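Local structure of citrate synthase (Metallosphaera sedula, 6ABX) at residues S39-E44 and S172-M177; L49-K54 and K115-T120; R84-G89 and R132-Q137; E284-V289 and V306-G311. The protein probably catalyses the condensation of acetyl-CoA with oxaloacetate and water to give citrate and CoA, a step of the tricarboxylic acid cycle. One frame throughout, in Å; residues are numbered along the deposited sequence.

Overall arrangement
Contacts 1 and 2 are neighbours, their centres about 13 Å apart; both draw on helix 43-52 and touch through Met177 with Leu50 and Phe43 with Thr120. Contact 4 lies about 20 Å from contact 1 between centres and meets it where the His176 ring packs on Val306 and Ser310. Contact 3 stands apart, its centre about 28 Å from those of contacts 1 and 4, yet shares helix 112-134 with contact 2. Along the chain, contact 2 falls between the two segments of contact 1, contacts 2 and 3 interleave, and contact 4 follows all of them. This largely helical fold places oxaloacetate-binding surroundings, near contact 1, and acetyl-CoA-binding residues, beside contact 4, in one helical body.

Contact 1 (S39-E44 and S172-M177); sequences SFSNFE and SLMLHM
The terminal methyl of Met177 sits over one face of the Phe43 ring, CE lying 3.6 Å from the ring centroid and 22° off the ring normal. This is a CH-pi contact, and it is tight: CE comes within 3.3 Å of Phe43 CD2, displaced from the centre toward the rim. SD of Met177 stands farther back above the same face, which makes the pair a Met-aromatic contact with the methyl leading. Beyond CG the Met177 chain is fully extended (chi3 176°), and that carries CE out to the ring. Leu173 approaches differently, placing CB near the ring plane at 3.8 Å from Phe43 CD2. With its CG anti to the backbone N (chi1 -178°), Phe43 directs its ring toward Leu173 and Met177; His148 stacks with it and Ile334 of helix 324-343 adds further packing.

The arrangement joins the start of helix 43-52 to the C-terminal part of helix 163-174 and the type I turn Met174-Met177, within the helical body of the citrate synthase fold. Asn42 is the N-cap of helix 43-52, its OD1 accepting from Glu45 N. Oxaloacetate-binding Arg332 has its side chain about 6 Å from that of Met177, which is about 9 Å from the bound citrate, so the packing lies near that site.

Asn42, partly exposed and with CB directed away from the other segment, marks the looser side, where the bent chain of Met174 meets backbone, SD standing 3.4 Å from Asn42 C. Its CE reaches 3.7 Å from Ser41 O; Ser41 itself is buried, with Tyr364 of the second subunit packing on it.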
loop_
_atom_site.group_PDB
_atom_site.type_symbol
_atom_site.label_atom_id
_atom_site.label_comp_id
_atom_site.label_asym_id
_atom_site.label_seq_id
_atom_site.Cartn_x
_atom_site.Cartn_y
_atom_site.Cartn_z
ATOM N N SER A 39 14.942 2.496 29.042
ATOM C CA SER A 39 15.817 2.252 30.148
ATOM C C SER A 39 16.069 0.770 30.388
ATOM O O SER A 39 17.199 0.382 30.751
ATOM C CB SER A 39 15.304 2.875 31.414
ATOM O OG SER A 39 15.240 4.291 31.283
ATOM N N PHE A 40 14.997 -0.023 30.360
ATOM C CA PHE A 40 15.064 -1.342 30.944
ATOM C C PHE A 40 14.743 -2.483 29.982
ATOM O O PHE A 40 15.073 -3.660 30.294
ATOM C CB PHE A 40 14.113 -1.423 32.124
ATOM C CG PHE A 40 14.311 -0.353 33.162
ATOM C CD1 PHE A 40 15.529 -0.164 33.794
ATOM C CD2 PHE A 40 13.276 0.487 33.479
ATOM C CE1 PHE A 40 15.697 0.881 34.695
ATOM C CE2 PHE A 40 13.416 1.465 34.440
ATOM C CZ PHE A 40 14.632 1.661 35.043
ATOM N N SER A 41 14.104 -2.198 28.836
ATOM C CA SER A 41 13.600 -3.283 27.991
ATOM C C SER A 41 14.546 -3.553 26.805
ATOM O O SER A 41 15.756 -3.107 26.797
ATOM C CB SER A 41 12.177 -2.943 27.560
ATOM O OG SER A 41 11.576 -4.062 26.890
ATOM N N ASN A 42 14.098 -4.375 25.835
ATOM C CA ASN A 42 14.912 -4.717 24.715
ATOM C C ASN A 42 13.993 -4.955 23.506
ATOM O O ASN A 42 12.760 -5.052 23.692
ATOM C CB ASN A 42 15.840 -5.898 24.991
ATOM C CG ASN A 42 15.047 -7.077 25.507
ATOM O OD1 ASN A 42 14.319 -7.696 24.747
ATOM N ND2 ASN A 42 15.166 -7.347 26.800
ATOM N N PHE A 43 14.580 -4.993 22.308
ATOM C CA PHE A 43 13.815 -5.141 21.058
ATOM C C PHE A 43 12.784 -6.287 21.148
ATOM O O PHE A 43 11.566 -6.071 20.963
ATOM C CB PHE A 43 14.720 -5.370 19.865
ATOM C CG PHE A 43 14.000 -5.481 18.554
ATOM C CD1 PHE A 43 13.390 -6.647 18.142
ATOM C CD2 PHE A 43 13.994 -4.391 17.704
ATOM C CE1 PHE A 43 12.798 -6.737 16.891
ATOM C CE2 PHE A 43 13.383 -4.474 16.473
ATOM C CZ PHE A 43 12.800 -5.638 16.069
ATOM N N GLU A 44 13.238 -7.472 21.481
ATOM C CA GLU A 44 12.328 -8.622 21.490
ATOM C C GLU A 44 11.231 -8.485 22.562
ATOM O O GLU A 44 10.052 -8.825 22.340
ATOM C CB GLU A 44 13.096 -9.931 21.653
ATOM C CG GLU A 44 13.962 -10.272 20.471
ATOM C CD GLU A 44 15.399 -9.786 20.488
ATOM O OE1 GLU A 44 15.709 -8.817 21.187
ATOM O OE2 GLU A 44 16.230 -10.493 19.844
ATOM N N SER A 172 17.297 2.585 19.753
ATOM C CA SER A 172 16.875 3.292 18.606
ATOM C C SER A 172 15.767 2.574 17.815
ATOM O O SER A 172 14.796 3.238 17.390
ATOM C CB SER A 172 18.056 3.614 17.716
ATOM O OG SER A 172 19.077 4.186 18.490
ATOM N N LEU A 173 15.827 1.232 17.685
ATOM C CA LEU A 173 14.758 0.482 17.044
ATOM C C LEU A 173 13.486 0.479 17.906
ATOM O O LEU A 173 12.384 0.733 17.354
ATOM C CB LEU A 173 15.221 -0.952 16.761
ATOM C CG LEU A 173 16.357 -1.084 15.748
ATOM C CD1 LEU A 173 16.883 -2.505 15.723
ATOM C CD2 LEU A 173 15.889 -0.632 14.370
ATOM N N MET A 174 13.585 0.315 19.251
ATOM C CA MET A 174 12.347 0.280 20.083
ATOM C C MET A 174 11.588 1.606 19.912
ATOM O O MET A 174 10.343 1.667 19.826
ATOM C CB MET A 174 12.649 0.077 21.601
ATOM C CG MET A 174 13.114 -1.309 21.942
ATOM S SD MET A 174 13.380 -1.596 23.757
ATOM C CE MET A 174 14.958 -0.819 23.962
ATOM N N LEU A 175 12.324 2.716 19.796
ATOM C CA LEU A 175 11.770 4.045 19.677
ATOM C C LEU A 175 10.953 4.245 18.396
ATOM O O LEU A 175 10.138 5.173 18.400
ATOM C CB LEU A 175 12.858 5.112 19.710
ATOM C CG LEU A 175 13.575 5.265 21.051
ATOM C CD1 LEU A 175 14.679 6.312 20.984
ATOM C CD2 LEU A 175 12.606 5.631 22.135
ATOM N N HIS A 176 11.171 3.419 17.372
ATOM C CA HIS A 176 10.496 3.494 16.078
ATOM C C HIS A 176 9.368 2.466 15.886
ATOM O O HIS A 176 8.773 2.437 14.813
ATOM C CB HIS A 176 11.519 3.376 14.952
ATOM C CG HIS A 176 12.365 4.594 14.786
ATOM N ND1 HIS A 176 13.510 4.797 15.521
ATOM C CD2 HIS A 176 12.243 5.653 13.961
ATOM C CE1 HIS A 176 14.048 5.970 15.156
ATOM N NE2 HIS A 176 13.256 6.542 14.241
ATOM N N MET A 177 9.045 1.620 16.893
ATOM C CA MET A 177 8.198 0.480 16.640
ATOM C C MET A 177 6.751 0.912 16.393
ATOM O O MET A 177 6.112 0.277 15.554
ATOM C CB MET A 177 8.233 -0.488 17.805
ATOM C CG MET A 177 9.508 -1.309 17.774
ATOM S SD MET A 177 9.561 -2.412 19.222
ATOM C CE MET A 177 11.058 -3.324 18.878
#

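Contact 2 (L49-K54 and K115-T120); sequences LLWYGK and KAIKMT
Trp51 drives its six-membered ring toward Ala116, Ile117 and Thr120, adjacent or one turn apart on helix 112-134. Thr120 OG1 lies at the ring edge, near its plane, 3.3 Å from Trp51 CH2, a van der Waals approach with no hydrogen bond between the two. Ala116 CB comes in obliquely, 3.7 Å from Trp51 CZ2, and Ile117 CG1 does likewise at 3.6 Å from Trp51 CZ3. Beside the indole, Tyr52 extends its hydroxyl to Ile117, OH standing 3.9 Å from CD1, and the two side chains cross at about a right angle.

One shell out, the threonine is fixed by its own helix: OG1 donates to Ala116 O over 2.8 Å, from above the carbonyl plane, while Thr120 N reaches that oxygen from the opposite face. Placing OG1 beside the backbone N (chi1 -59°) makes this bond possible and presents the hydroxyl oxygen to the indole edge. The indole is tethered through NE1 to Thr337 OG1 of helix 324-343, and Phe64 of helix 58-69 packs on it. Were Trp51 replaced by an alanine, a gap would probably open between helices 43-52 and 112-134 and Thr337 OG1 would be left without its indole partner.

The interface thus joins helices by dispersion, and the polar atoms of Thr120 and Trp51 find partners elsewhere: Thr120 OG1 on its own backbone, Trp51 NE1 on Thr337 OG1, a bond that fixes how the indole is turned.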
loop_
_atom_site.group_PDB
_atom_site.type_symbol
_atom_site.label_atom_id
_atom_site.label_comp_id
_atom_site.label_asym_id
_atom_site.label_seq_id
_atom_site.Cartn_x
_atom_site.Cartn_y
_atom_site.Cartn_z
ATOM N N LEU A 49 5.502 -7.394 23.681
ATOM C CA LEU A 49 4.485 -6.534 24.331
ATOM C C LEU A 49 3.497 -6.003 23.299
ATOM O O LEU A 49 2.243 -6.071 23.499
ATOM C CB LEU A 49 5.178 -5.396 25.053
ATOM C CG LEU A 49 4.276 -4.340 25.668
ATOM C CD1 LEU A 49 3.407 -4.942 26.774
ATOM C CD2 LEU A 49 5.121 -3.230 26.193
ATOM N N LEU A 50 4.032 -5.488 22.182
ATOM C CA LEU A 50 3.145 -4.862 21.210
ATOM C C LEU A 50 2.206 -5.897 20.583
ATOM O O LEU A 50 0.984 -5.637 20.423
ATOM C CB LEU A 50 3.997 -4.125 20.155
ATOM C CG LEU A 50 4.568 -2.810 20.640
ATOM C CD1 LEU A 50 5.608 -2.244 19.674
ATOM C CD2 LEU A 50 3.469 -1.771 20.886
ATOM N N TRP A 51 2.720 -7.068 20.225
ATOM C CA TRP A 51 1.910 -8.089 19.531
ATOM C C TRP A 51 0.952 -8.810 20.480
ATOM O O TRP A 51 -0.175 -9.034 20.099
ATOM C CB TRP A 51 2.769 -9.123 18.810
ATOM C CG TRP A 51 3.297 -8.633 17.481
ATOM C CD1 TRP A 51 2.647 -7.884 16.551
ATOM C CD2 TRP A 51 4.591 -8.920 16.924
ATOM N NE1 TRP A 51 3.451 -7.646 15.460
ATOM C CE2 TRP A 51 4.649 -8.279 15.646
ATOM C CE3 TRP A 51 5.690 -9.677 17.348
ATOM C CZ2 TRP A 51 5.757 -8.359 14.826
ATOM C CZ3 TRP A 51 6.788 -9.750 16.529
ATOM C CH2 TRP A 51 6.820 -9.092 15.283
ATOM N N TYR A 52 1.396 -9.111 21.704
ATOM C CA TYR A 52 0.596 -10.026 22.591
ATOM C C TYR A 52 -0.064 -9.299 23.752
ATOM O O TYR A 52 -0.881 -9.922 24.440
ATOM C CB TYR A 52 1.495 -11.154 23.091
ATOM C CG TYR A 52 2.051 -12.040 22.009
ATOM C CD1 TYR A 52 1.204 -12.763 21.179
ATOM C CD2 TYR A 52 3.422 -12.152 21.774
ATOM C CE1 TYR A 52 1.694 -13.576 20.177
ATOM C CE2 TYR A 52 3.919 -12.982 20.781
ATOM C CZ TYR A 52 3.047 -13.679 19.963
ATOM O OH TYR A 52 3.510 -14.487 18.966
ATOM N N GLY A 53 0.290 -8.051 24.020
ATOM C CA GLY A 53 -0.437 -7.185 24.908
ATOM C C GLY A 53 0.035 -7.201 26.355
ATOM O O GLY A 53 -0.533 -6.502 27.161
ATOM N N LYS A 54 1.086 -7.960 26.646
ATOM C CA LYS A 54 1.583 -8.059 28.012
ATOM C C LYS A 54 3.082 -8.288 27.990
ATOM O O LYS A 54 3.628 -8.785 26.998
ATOM C CB LYS A 54 0.868 -9.203 28.737
ATOM C CG LYS A 54 1.198 -10.595 28.246
ATOM C CD LYS A 54 0.279 -11.685 28.806
ATOM C CE LYS A 54 0.642 -13.118 28.408
ATOM N NZ LYS A 54 1.471 -13.228 27.170
ATOM N N LYS A 115 3.336 -14.320 10.373
ATOM C CA LYS A 115 3.841 -13.622 9.167
ATOM C C LYS A 115 4.504 -12.306 9.551
ATOM O O LYS A 115 5.536 -11.958 8.971
ATOM C CB LYS A 115 2.718 -13.472 8.139
ATOM C CG LYS A 115 2.308 -14.796 7.516
ATOM C CD LYS A 115 0.989 -14.747 6.773
ATOM C CE LYS A 115 0.702 -16.063 6.086
ATOM N NZ LYS A 115 -0.665 -16.096 5.544
ATOM N N ALA A 116 3.972 -11.630 10.575
ATOM C CA ALA A 116 4.574 -10.388 11.116
ATOM C C ALA A 116 5.978 -10.694 11.659
ATOM O O ALA A 116 6.924 -9.964 11.442
ATOM C CB ALA A 116 3.663 -9.805 12.169
ATOM N N ILE A 117 6.094 -11.814 12.346
ATOM C CA ILE A 117 7.387 -12.271 12.914
ATOM C C ILE A 117 8.383 -12.564 11.787
ATOM O O ILE A 117 9.532 -12.073 11.863
ATOM C CB ILE A 117 7.199 -13.499 13.832
ATOM C CG1 ILE A 117 6.520 -13.092 15.140
ATOM C CG2 ILE A 117 8.528 -14.214 14.067
ATOM C CD1 ILE A 117 5.983 -14.294 15.908
ATOM N N LYS A 118 7.933 -13.214 10.701
ATOM C CA LYS A 118 8.802 -13.464 9.584
ATOM C C LYS A 118 9.328 -12.155 8.977
ATOM O O LYS A 118 10.525 -12.005 8.685
ATOM C CB LYS A 118 8.107 -14.324 8.535
ATOM C CG LYS A 118 8.008 -15.791 8.941
ATOM C CD LYS A 118 7.270 -16.615 7.940
ATOM C CE LYS A 118 7.468 -18.086 8.251
ATOM N NZ LYS A 118 6.658 -18.934 7.355
ATOM N N MET A 119 8.437 -11.213 8.727
ATOM C CA MET A 119 8.853 -9.937 8.127
ATOM C C MET A 119 9.839 -9.207 9.055
ATOM O O MET A 119 10.870 -8.641 8.616
ATOM C CB MET A 119 7.645 -9.043 7.823
ATOM C CG MET A 119 6.834 -9.516 6.632
ATOM S SD MET A 119 5.450 -8.416 6.286
ATOM C CE MET A 119 4.115 -9.263 7.124
ATOM N N THR A 120 9.561 -9.197 10.356
ATOM C CA THR A 120 10.359 -8.501 11.316
ATOM C C THR A 120 11.762 -9.134 11.403
ATOM O O THR A 120 12.764 -8.441 11.453
ATOM C CB THR A 120 9.687 -8.499 12.697
ATOM O OG1 THR A 120 8.395 -7.873 12.594
ATOM C CG2 THR A 120 10.521 -7.815 13.749
#

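Contact 3 (R84-G89 and R132-Q137); sequences RTAKFG and RTRRNQ
Lys87 and Arg134 reach past each other in opposite senses, each side chain ending on polar atoms of the other segment. The pairing sits where helix 112-134 stops in a Schellman motif: Gln137 N bonds to Arg132 O and Asn136 N to Thr133 O, with Asn136, of positive phi (57°), as the C-prime residue. Lys87 meets this helix end. Its chain is extended as far as CE and then bends at chi4, bringing NZ to Thr133 O at 2.8 Å, from above the carbonyl plane. Asn136 N reaches Thr133 O from the opposite face, so this carbonyl near the helix end is gripped by two donors. The lysine also bonds Asn136, whose side chain it crosses at about a right angle; NZ to OD1 measures 3.1 Å. A positive charge at this helix C-terminus would be expected to suit the carbonyl end of the helix dipole.

Arg134 runs the other way, extended from CG to NE, and lays its guanidinium edge toward the 84-89 turn. Farther out, NH1 forms salt bridges with Asp322 and Asp320, so the guanidinium joins this turn to a separate acidic loop. To one side of the two polar arms lies a small apolar patch, Ala86 CB resting 3.6 Å from Thr133 CG2, while Thr133 OG1 turns back to Leu129 O. Within the same turn, Phe88 O accepts from Arg107 of the second subunit. Arg134 NE donates to Ala86 O at 3.1 Å with an N-H...O angle of 166°, the oxygen only 7° out of the guanidinium plane.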
loop_
_atom_site.group_PDB
_atom_site.type_symbol
_atom_site.label_atom_id
_atom_site.label_comp_id
_atom_site.label_asym_id
_atom_site.label_seq_id
_atom_site.Cartn_x
_atom_site.Cartn_y
_atom_site.Cartn_z
ATOM N N ARG A 84 21.358 -7.829 -7.236
ATOM C CA ARG A 84 21.196 -7.318 -8.555
ATOM C C ARG A 84 20.939 -5.810 -8.476
ATOM O O ARG A 84 21.390 -5.021 -9.346
ATOM C CB ARG A 84 20.042 -8.016 -9.284
ATOM C CG ARG A 84 19.741 -7.398 -10.632
ATOM C CD ARG A 84 18.989 -8.279 -11.591
ATOM N NE ARG A 84 17.673 -8.654 -11.137
ATOM C CZ ARG A 84 16.539 -8.059 -11.489
ATOM N NH1 ARG A 84 16.551 -6.871 -12.087
ATOM N NH2 ARG A 84 15.398 -8.673 -11.216
ATOM N N THR A 85 20.188 -5.380 -7.444
ATOM C CA THR A 85 19.589 -4.022 -7.448
ATOM C C THR A 85 20.156 -3.081 -6.384
ATOM O O THR A 85 19.856 -1.867 -6.423
ATOM C CB THR A 85 18.061 -4.091 -7.279
ATOM O OG1 THR A 85 17.743 -4.716 -6.027
ATOM C CG2 THR A 85 17.409 -4.847 -8.405
ATOM N N ALA A 86 20.989 -3.598 -5.471
ATOM C CA ALA A 86 21.440 -2.801 -4.321
ATOM C C ALA A 86 22.122 -1.502 -4.736
ATOM O O ALA A 86 22.002 -0.487 -4.056
ATOM C CB ALA A 86 22.401 -3.618 -3.506
ATOM N N LYS A 87 22.961 -1.566 -5.767
ATOM C CA LYS A 87 23.765 -0.384 -6.120
ATOM C C LYS A 87 22.976 0.641 -6.942
ATOM O O LYS A 87 23.425 1.793 -6.996
ATOM C CB LYS A 87 24.984 -0.764 -6.952
ATOM C CG LYS A 87 26.069 -1.468 -6.163
ATOM C CD LYS A 87 27.406 -1.430 -6.885
ATOM C CE LYS A 87 28.575 -1.932 -6.058
ATOM N NZ LYS A 87 28.381 -3.366 -5.775
ATOM N N PHE A 88 21.878 0.249 -7.590
ATOM C CA PHE A 88 21.176 1.126 -8.511
ATOM C C PHE A 88 19.796 1.547 -7.991
ATOM O O PHE A 88 19.299 2.619 -8.392
ATOM C CB PHE A 88 21.042 0.432 -9.865
ATOM C CG PHE A 88 22.386 0.017 -10.414
ATOM C CD1 PHE A 88 23.276 0.978 -10.882
ATOM C CD2 PHE A 88 22.808 -1.313 -10.353
ATOM C CE1 PHE A 88 24.538 0.609 -11.337
ATOM C CE2 PHE A 88 24.061 -1.684 -10.827
ATOM C CZ PHE A 88 24.921 -0.721 -11.324
ATOM N N GLY A 89 19.143 0.691 -7.200
ATOM C CA GLY A 89 17.780 0.928 -6.828
ATOM C C GLY A 89 17.647 1.751 -5.559
ATOM O O GLY A 89 18.525 1.764 -4.687
ATOM N N ARG A 132 25.994 -4.301 2.395
ATOM C CA ARG A 132 27.218 -5.081 2.121
ATOM C C ARG A 132 27.482 -5.001 0.608
ATOM O O ARG A 132 28.612 -4.685 0.213
ATOM C CB ARG A 132 27.043 -6.552 2.497
ATOM C CG ARG A 132 26.882 -6.808 3.991
ATOM C CD ARG A 132 28.141 -6.645 4.802
ATOM N NE ARG A 132 29.165 -7.676 4.643
ATOM C CZ ARG A 132 30.360 -7.664 5.224
ATOM N NH1 ARG A 132 30.693 -6.758 6.142
ATOM N NH2 ARG A 132 31.212 -8.632 4.950
ATOM N N THR A 133 26.426 -5.171 -0.186
ATOM C CA THR A 133 26.583 -5.218 -1.674
ATOM C C THR A 133 27.121 -3.870 -2.171
ATOM O O THR A 133 28.016 -3.801 -3.032
ATOM C CB THR A 133 25.280 -5.635 -2.353
ATOM O OG1 THR A 133 24.895 -6.937 -1.920
ATOM C CG2 THR A 133 25.416 -5.612 -3.853
ATOM N N ARG A 134 26.593 -2.773 -1.630
ATOM C CA ARG A 134 26.999 -1.455 -2.069
ATOM C C ARG A 134 28.495 -1.240 -1.817
ATOM O O ARG A 134 29.151 -0.485 -2.555
ATOM C CB ARG A 134 26.204 -0.356 -1.377
ATOM C CG ARG A 134 24.810 -0.249 -1.938
ATOM C CD ARG A 134 24.136 0.748 -1.080
ATOM N NE ARG A 134 22.933 1.246 -1.613
ATOM C CZ ARG A 134 22.359 2.324 -1.080
ATOM N NH1 ARG A 134 22.815 2.816 0.074
ATOM N NH2 ARG A 134 21.349 2.884 -1.697
ATOM N N ARG A 135 28.994 -1.816 -0.723
ATOM C CA ARG A 135 30.411 -1.699 -0.323
ATOM C C ARG A 135 31.292 -2.786 -0.921
ATOM O O ARG A 135 32.433 -2.991 -0.439
ATOM C CB ARG A 135 30.463 -1.757 1.203
ATOM C CG ARG A 135 29.858 -0.499 1.819
ATOM C CD ARG A 135 29.757 -0.515 3.326
ATOM N NE ARG A 135 29.301 0.789 3.828
ATOM C CZ ARG A 135 28.852 1.006 5.071
ATOM N NH1 ARG A 135 28.702 -0.016 5.914
ATOM N NH2 ARG A 135 28.415 2.224 5.399
ATOM N N ASN A 136 30.770 -3.556 -1.881
ATOM C CA ASN A 136 31.508 -4.688 -2.476
ATOM C C ASN A 136 31.956 -5.711 -1.434
ATOM O O ASN A 136 33.074 -6.278 -1.530
ATOM C CB ASN A 136 32.755 -4.185 -3.247
ATOM C CG ASN A 136 32.424 -3.300 -4.429
ATOM O OD1 ASN A 136 31.336 -3.386 -4.980
ATOM N ND2 ASN A 136 33.355 -2.437 -4.830
ATOM N N GLN A 137 31.111 -5.960 -0.429
ATOM C CA GLN A 137 31.350 -6.908 0.635
ATOM C C GLN A 137 30.378 -8.071 0.498
ATOM O O GLN A 137 29.310 -7.937 -0.100
ATOM C CB GLN A 137 31.139 -6.261 2.006
ATOM C CG GLN A 137 32.092 -5.118 2.291
ATOM C CD GLN A 137 31.655 -4.327 3.499
ATOM O OE1 GLN A 137 30.470 -4.139 3.757
ATOM N NE2 GLN A 137 32.631 -3.906 4.253
#

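Contact 4 (E284-V289 and V306-G311); sequences EIANRV and VDFYSG
Tyr309 and Asn287 meet through a hydrogen bond, OH donating to OD1 at 2.7 Å. The donor arrives almost straight on to the amide carbonyl, with a C=O...O angle of 160°, and the amide and ring planes are turned 63° apart. Although its CB starts away from the other segment, Asn287 holds CG beside the backbone N, and this folds the amide round to the phenol. The tyrosine takes the same kind of first torsion, which points the hydroxyl end of the ring at helix 277-297; Ala286 CB approaches that ring obliquely, 4.0 Å from Tyr309 CE1.

Phe308, the residue before it, is rotated otherwise. Its CG lies anti to the backbone N (chi1 -170°), sending the ring straight at the helix so that the rim does the touching. Val289 CG1 lies in the ring plane at the edge, 3.8 Å from Phe308 CE1, and Ala286 O is also in plane, 3.3 Å from Phe308 CZ. The two aromatic neighbours pack on each other too, Phe308 CD2 standing 3.5 Å above one face of Tyr309, offset toward the rim. A phenylalanine in place of Tyr309 would probably leave Asn287 OD1 without this donor and its amide freer to turn.

Phe308 also meets the ring of Phe251, and Val289 lies near Leu248, both acetyl-CoA-binding residues, while Asp307, predicted to belong to the active site, immediately precedes Phe308. The contact therefore joins aromatic edges, one of them facing a carbonyl oxygen, to one directional polar bond, and lies on the chain immediately after Asp307.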
loop_
_atom_site.group_PDB
_atom_site.type_symbol
_atom_site.label_atom_id
_atom_site.label_comp_id
_atom_site.label_asym_id
_atom_site.label_seq_id
_atom_site.Cartn_x
_atom_site.Cartn_y
_atom_site.Cartn_z
ATOM N N GLU A 284 28.530 17.322 18.069
ATOM C CA GLU A 284 28.751 18.708 18.544
ATOM C C GLU A 284 27.895 19.656 17.697
ATOM O O GLU A 284 27.174 20.518 18.260
ATOM C CB GLU A 284 30.236 19.062 18.471
ATOM C CG GLU A 284 31.064 18.283 19.478
ATOM C CD GLU A 284 32.578 18.424 19.397
ATOM O OE1 GLU A 284 33.079 19.094 18.462
ATOM O OE2 GLU A 284 33.261 17.842 20.270
ATOM N N ILE A 285 27.973 19.473 16.377
ATOM C CA ILE A 285 27.163 20.265 15.421
ATOM C C ILE A 285 25.683 20.142 15.757
ATOM O O ILE A 285 24.960 21.144 15.889
ATOM C CB ILE A 285 27.482 19.890 13.973
ATOM C CG1 ILE A 285 28.898 20.311 13.596
ATOM C CG2 ILE A 285 26.425 20.442 13.028
ATOM C CD1 ILE A 285 29.371 19.755 12.302
ATOM N N ALA A 286 25.173 18.905 15.902
ATOM C CA ALA A 286 23.768 18.694 16.133
ATOM C C ALA A 286 23.293 19.382 17.430
ATOM O O ALA A 286 22.221 20.003 17.505
ATOM C CB ALA A 286 23.507 17.189 16.156
ATOM N N ASN A 287 24.099 19.275 18.479
ATOM C CA ASN A 287 23.773 19.835 19.764
ATOM C C ASN A 287 23.668 21.364 19.675
ATOM O O ASN A 287 22.714 21.954 20.225
ATOM C CB ASN A 287 24.754 19.346 20.831
ATOM C CG ASN A 287 24.438 17.907 21.220
ATOM O OD1 ASN A 287 23.335 17.380 20.952
ATOM N ND2 ASN A 287 25.392 17.261 21.863
ATOM N N ARG A 288 24.619 21.978 18.967
ATOM C CA ARG A 288 24.573 23.432 18.750
ATOM C C ARG A 288 23.361 23.847 17.926
ATOM O O ARG A 288 22.699 24.837 18.272
ATOM C CB ARG A 288 25.864 23.955 18.128
ATOM C CG ARG A 288 27.041 23.955 19.078
ATOM C CD ARG A 288 28.348 23.882 18.319
ATOM N NE ARG A 288 29.454 24.628 18.904
ATOM C CZ ARG A 288 29.852 25.823 18.450
ATOM N NH1 ARG A 288 29.003 26.618 17.803
ATOM N NH2 ARG A 288 31.102 26.197 18.623
ATOM N N VAL A 289 23.030 23.107 16.849
ATOM C CA VAL A 289 21.861 23.406 16.087
ATOM C C VAL A 289 20.612 23.304 16.962
ATOM O O VAL A 289 19.696 24.155 16.907
ATOM C CB VAL A 289 21.711 22.481 14.862
ATOM C CG1 VAL A 289 20.361 22.655 14.205
ATOM C CG2 VAL A 289 22.829 22.688 13.863
ATOM N N VAL A 306 12.050 13.197 16.384
ATOM C CA VAL A 306 12.903 11.992 16.448
ATOM C C VAL A 306 13.977 12.006 15.344
ATOM O O VAL A 306 15.107 11.569 15.580
ATOM C CB VAL A 306 11.993 10.745 16.374
ATOM C CG1 VAL A 306 11.135 10.701 15.115
ATOM C CG2 VAL A 306 12.775 9.472 16.595
ATOM N N ASP A 307 13.626 12.475 14.143
ATOM C CA ASP A 307 14.587 12.432 13.062
ATOM C C ASP A 307 15.645 13.541 13.129
ATOM O O ASP A 307 16.494 13.573 12.237
ATOM C CB ASP A 307 13.978 12.460 11.663
ATOM C CG ASP A 307 12.963 13.547 11.383
ATOM O OD1 ASP A 307 12.897 14.502 12.156
ATOM O OD2 ASP A 307 12.208 13.384 10.368
ATOM N N PHE A 308 15.687 14.370 14.187
ATOM C CA PHE A 308 16.834 15.215 14.375
ATOM C C PHE A 308 18.086 14.387 14.663
ATOM O O PHE A 308 19.189 14.705 14.172
ATOM C CB PHE A 308 16.544 16.202 15.498
ATOM C CG PHE A 308 17.586 17.280 15.624
ATOM C CD1 PHE A 308 17.577 18.348 14.747
ATOM C CD2 PHE A 308 18.599 17.186 16.559
ATOM C CE1 PHE A 308 18.508 19.372 14.880
ATOM C CE2 PHE A 308 19.559 18.189 16.664
ATOM C CZ PHE A 308 19.526 19.259 15.788
ATOM N N TYR A 309 17.936 13.358 15.516
ATOM C CA TYR A 309 19.075 12.553 16.005
ATOM C C TYR A 309 19.111 11.159 15.342
ATOM O O TYR A 309 20.167 10.565 15.326
ATOM C CB TYR A 309 19.000 12.380 17.529
ATOM C CG TYR A 309 19.464 13.609 18.274
ATOM C CD1 TYR A 309 20.776 14.037 18.165
ATOM C CD2 TYR A 309 18.595 14.360 19.034
ATOM C CE1 TYR A 309 21.227 15.177 18.824
ATOM C CE2 TYR A 309 19.017 15.549 19.632
ATOM C CZ TYR A 309 20.334 15.944 19.537
ATOM O OH TYR A 309 20.730 17.117 20.146
ATOM N N SER A 310 17.984 10.628 14.842
ATOM C CA SER A 310 17.945 9.189 14.446
ATOM C C SER A 310 18.939 8.922 13.322
ATOM O O SER A 310 19.719 7.949 13.394
ATOM C CB SER A 310 16.586 8.743 14.087
ATOM O OG SER A 310 16.097 9.452 12.955
ATOM N N GLY A 311 18.923 9.755 12.269
ATOM C CA GLY A 311 19.835 9.497 11.159
ATOM C C GLY A 311 21.302 9.488 11.581
ATOM O O GLY A 311 22.080 8.624 11.179
#